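Local coordinates for protein BT_4661 (Bacteroides thetaiotaomicron, PDB 4AK2) that binds heparin and probably the related heparan sulphate as a SusE-like surface glycan-binding protein, represented here by its C-terminal ligand-binding domain, at residues Glu60-Pro65 and Met91-Ala96. Numbering follows the deposited sequence. Where two conformers were deposited one is given.
Sequences ELKHNP and MVMVTA
Strand residues Glu60 to His63 run antiparallel to Met91-Ala96, with axes 4.6 Å apart at 148°, and the register slips by one residue between Leu61 and His63. Glu60 and Met93 form a hydrogen-bonded pair through both backbone N and O atoms. Beyond Leu61, one carbonyl serves two donors. Lys62 N, tilted 23° from the carbonyl plane, bonds to Met91 O at 2.9 Å. His63 N reaches Met91 O at 3.0 Å, in plane on a lone pair. Met91 N returns a bond to His63 O.

Lys62 points its CB toward the facing strand, 3.5 Å from Met91 O, whereas Leu61 and His63 go to opposite faces of the sheet. Lys62 CG lies alongside Met93 CG at 3.8 Å before the bent chain leads away. Leu61 and Val92 cross at about a right angle, Leu61 CD2 being 4.0 Å from Val92 CG1.

His63 ND1 is hydrogen-bonded to Tyr167 OH, and its ring meets Phe165 edge-to-face, tying the strand end to strand 163-168. The arrangement is a classic beta bulge in strand 56-63, outermost within this chain in a four-stranded mixed sheet, leading through a cis peptide to Asn64, which touches the bound sulfated glucosamine in the glycan pocket.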
loop_
_atom_site.group_PDB
_atom_site.type_symbol
_atom_site.label_atom_id
_atom_site.label_comp_id
_atom_site.label_asym_id
_atom_site.label_seq_id
_atom_site.Cartn_x
_atom_site.Cartn_y
_atom_site.Cartn_z
ATOM N N GLU A 60 -14.481 4.141 -4.570
ATOM C CA GLU A 60 -14.794 3.616 -3.244
ATOM C C GLU A 60 -13.599 3.810 -2.339
ATOM O O GLU A 60 -12.485 3.333 -2.699
ATOM C CB GLU A 60 -15.142 2.116 -3.293
ATOM C CG GLU A 60 -15.530 1.579 -1.912
ATOM C CD GLU A 60 -15.923 0.127 -1.920
ATOM O OE1 GLU A 60 -15.560 -0.604 -2.850
ATOM O OE2 GLU A 60 -16.583 -0.302 -0.958
ATOM N N LEU A 61 -13.737 4.526 -1.232
ATOM C CA LEU A 61 -12.664 4.622 -0.257
ATOM C C LEU A 61 -12.405 3.278 0.423
ATOM O O LEU A 61 -13.337 2.631 0.934
ATOM C CB LEU A 61 -12.990 5.708 0.777
ATOM C CG LEU A 61 -11.995 6.132 1.857
ATOM C CD1 LEU A 61 -11.929 5.097 2.988
ATOM C CD2 LEU A 61 -10.608 6.382 1.275
ATOM N N LYS A 62 -11.160 2.793 0.392
ATOM C CA LYS A 62 -10.805 1.578 1.132
ATOM C C LYS A 62 -10.092 1.854 2.436
ATOM O O LYS A 62 -10.462 1.310 3.476
ATOM C CB LYS A 62 -9.954 0.620 0.273
ATOM C CG LYS A 62 -10.658 0.266 -1.016
ATOM C CD LYS A 62 -11.974 -0.453 -0.808
ATOM C CE LYS A 62 -11.743 -1.856 -0.299
ATOM N NZ LYS A 62 -12.968 -2.673 -0.539
ATOM N N HIS A 63 -9.082 2.710 2.410
ATOM C CA HIS A 63 -8.290 3.002 3.600
ATOM C C HIS A 63 -8.050 4.488 3.744
ATOM O O HIS A 63 -7.739 5.154 2.763
ATOM C CB HIS A 63 -6.950 2.238 3.560
ATOM C CG HIS A 63 -6.289 2.212 4.915
ATOM N ND1 HIS A 63 -6.770 1.423 5.922
ATOM C CD2 HIS A 63 -5.269 2.963 5.460
ATOM C CE1 HIS A 63 -6.071 1.660 7.052
ATOM N NE2 HIS A 63 -5.135 2.589 6.771
ATOM N N ASN A 64 -8.224 5.094 4.938
ATOM C CA ASN A 64 -8.553 4.465 6.224
ATOM C C ASN A 64 -10.047 4.701 6.494
ATOM O O ASN A 64 -10.517 5.858 6.523
ATOM C CB ASN A 64 -7.706 5.167 7.305
ATOM C CG ASN A 64 -7.856 4.567 8.692
ATOM O OD1 ASN A 64 -8.880 3.988 9.066
ATOM N ND2 ASN A 64 -6.790 4.700 9.479
ATOM N N PRO A 65 -10.812 3.615 6.666
ATOM C CA PRO A 65 -12.244 3.800 6.791
ATOM C C PRO A 65 -12.639 4.658 8.022
ATOM O O PRO A 65 -13.723 5.248 8.023
ATOM C CB PRO A 65 -12.775 2.353 6.880
ATOM C CG PRO A 65 -11.617 1.576 7.434
ATOM C CD PRO A 65 -10.398 2.212 6.843
ATOM N N MET A 91 -6.012 4.554 0.426
ATOM C CA MET A 91 -6.226 3.720 -0.756
ATOM C C MET A 91 -7.684 3.881 -1.206
ATOM O O MET A 91 -8.590 3.826 -0.341
ATOM C CB MET A 91 -5.929 2.266 -0.404
ATOM C CG MET A 91 -6.253 1.283 -1.507
ATOM S SD MET A 91 -6.149 -0.400 -0.853
ATOM C CE MET A 91 -6.513 -1.316 -2.347
ATOM N N VAL A 92 -7.919 4.056 -2.487
ATOM C CA VAL A 92 -9.231 4.024 -3.089
ATOM C C VAL A 92 -9.263 2.952 -4.175
ATOM O O VAL A 92 -8.208 2.600 -4.744
ATOM C CB VAL A 92 -9.711 5.388 -3.660
ATOM C CG1 VAL A 92 -9.626 6.493 -2.606
ATOM C CG2 VAL A 92 -8.886 5.768 -4.879
ATOM N N MET A 93 -10.420 2.431 -4.523
ATOM C CA MET A 93 -10.639 1.662 -5.735
ATOM C C MET A 93 -11.437 2.516 -6.714
ATOM O O MET A 93 -12.533 2.997 -6.369
ATOM C CB MET A 93 -11.381 0.353 -5.439
ATOM C CG MET A 93 -10.561 -0.671 -4.671
ATOM S SD MET A 93 -9.094 -1.318 -5.560
ATOM C CE MET A 93 -9.918 -2.036 -6.965
ATOM N N VAL A 94 -10.865 2.719 -7.916
ATOM C CA VAL A 94 -11.530 3.426 -9.009
ATOM C C VAL A 94 -12.129 2.449 -9.962
ATOM O O VAL A 94 -11.434 1.476 -10.345
ATOM C CB VAL A 94 -10.598 4.392 -9.729
ATOM C CG1 VAL A 94 -11.295 5.018 -10.926
ATOM C CG2 VAL A 94 -10.101 5.426 -8.750
ATOM N N THR A 95 -13.415 2.645 -10.281
ATOM C CA THR A 95 -14.035 1.823 -11.334
ATOM C C THR A 95 -14.367 2.705 -12.516
ATOM O O THR A 95 -14.957 3.783 -12.340
ATOM C CB THR A 95 -15.306 1.127 -10.803
ATOM O OG1 THR A 95 -14.933 0.295 -9.707
ATOM C CG2 THR A 95 -15.955 0.247 -11.851
ATOM N N ALA A 96 -13.938 2.301 -13.703
ATOM C CA ALA A 96 -14.333 2.967 -14.937
ATOM C C ALA A 96 -15.192 2.040 -15.771
ATOM O O ALA A 96 -14.823 0.871 -15.971
ATOM C CB ALA A 96 -13.098 3.374 -15.698
#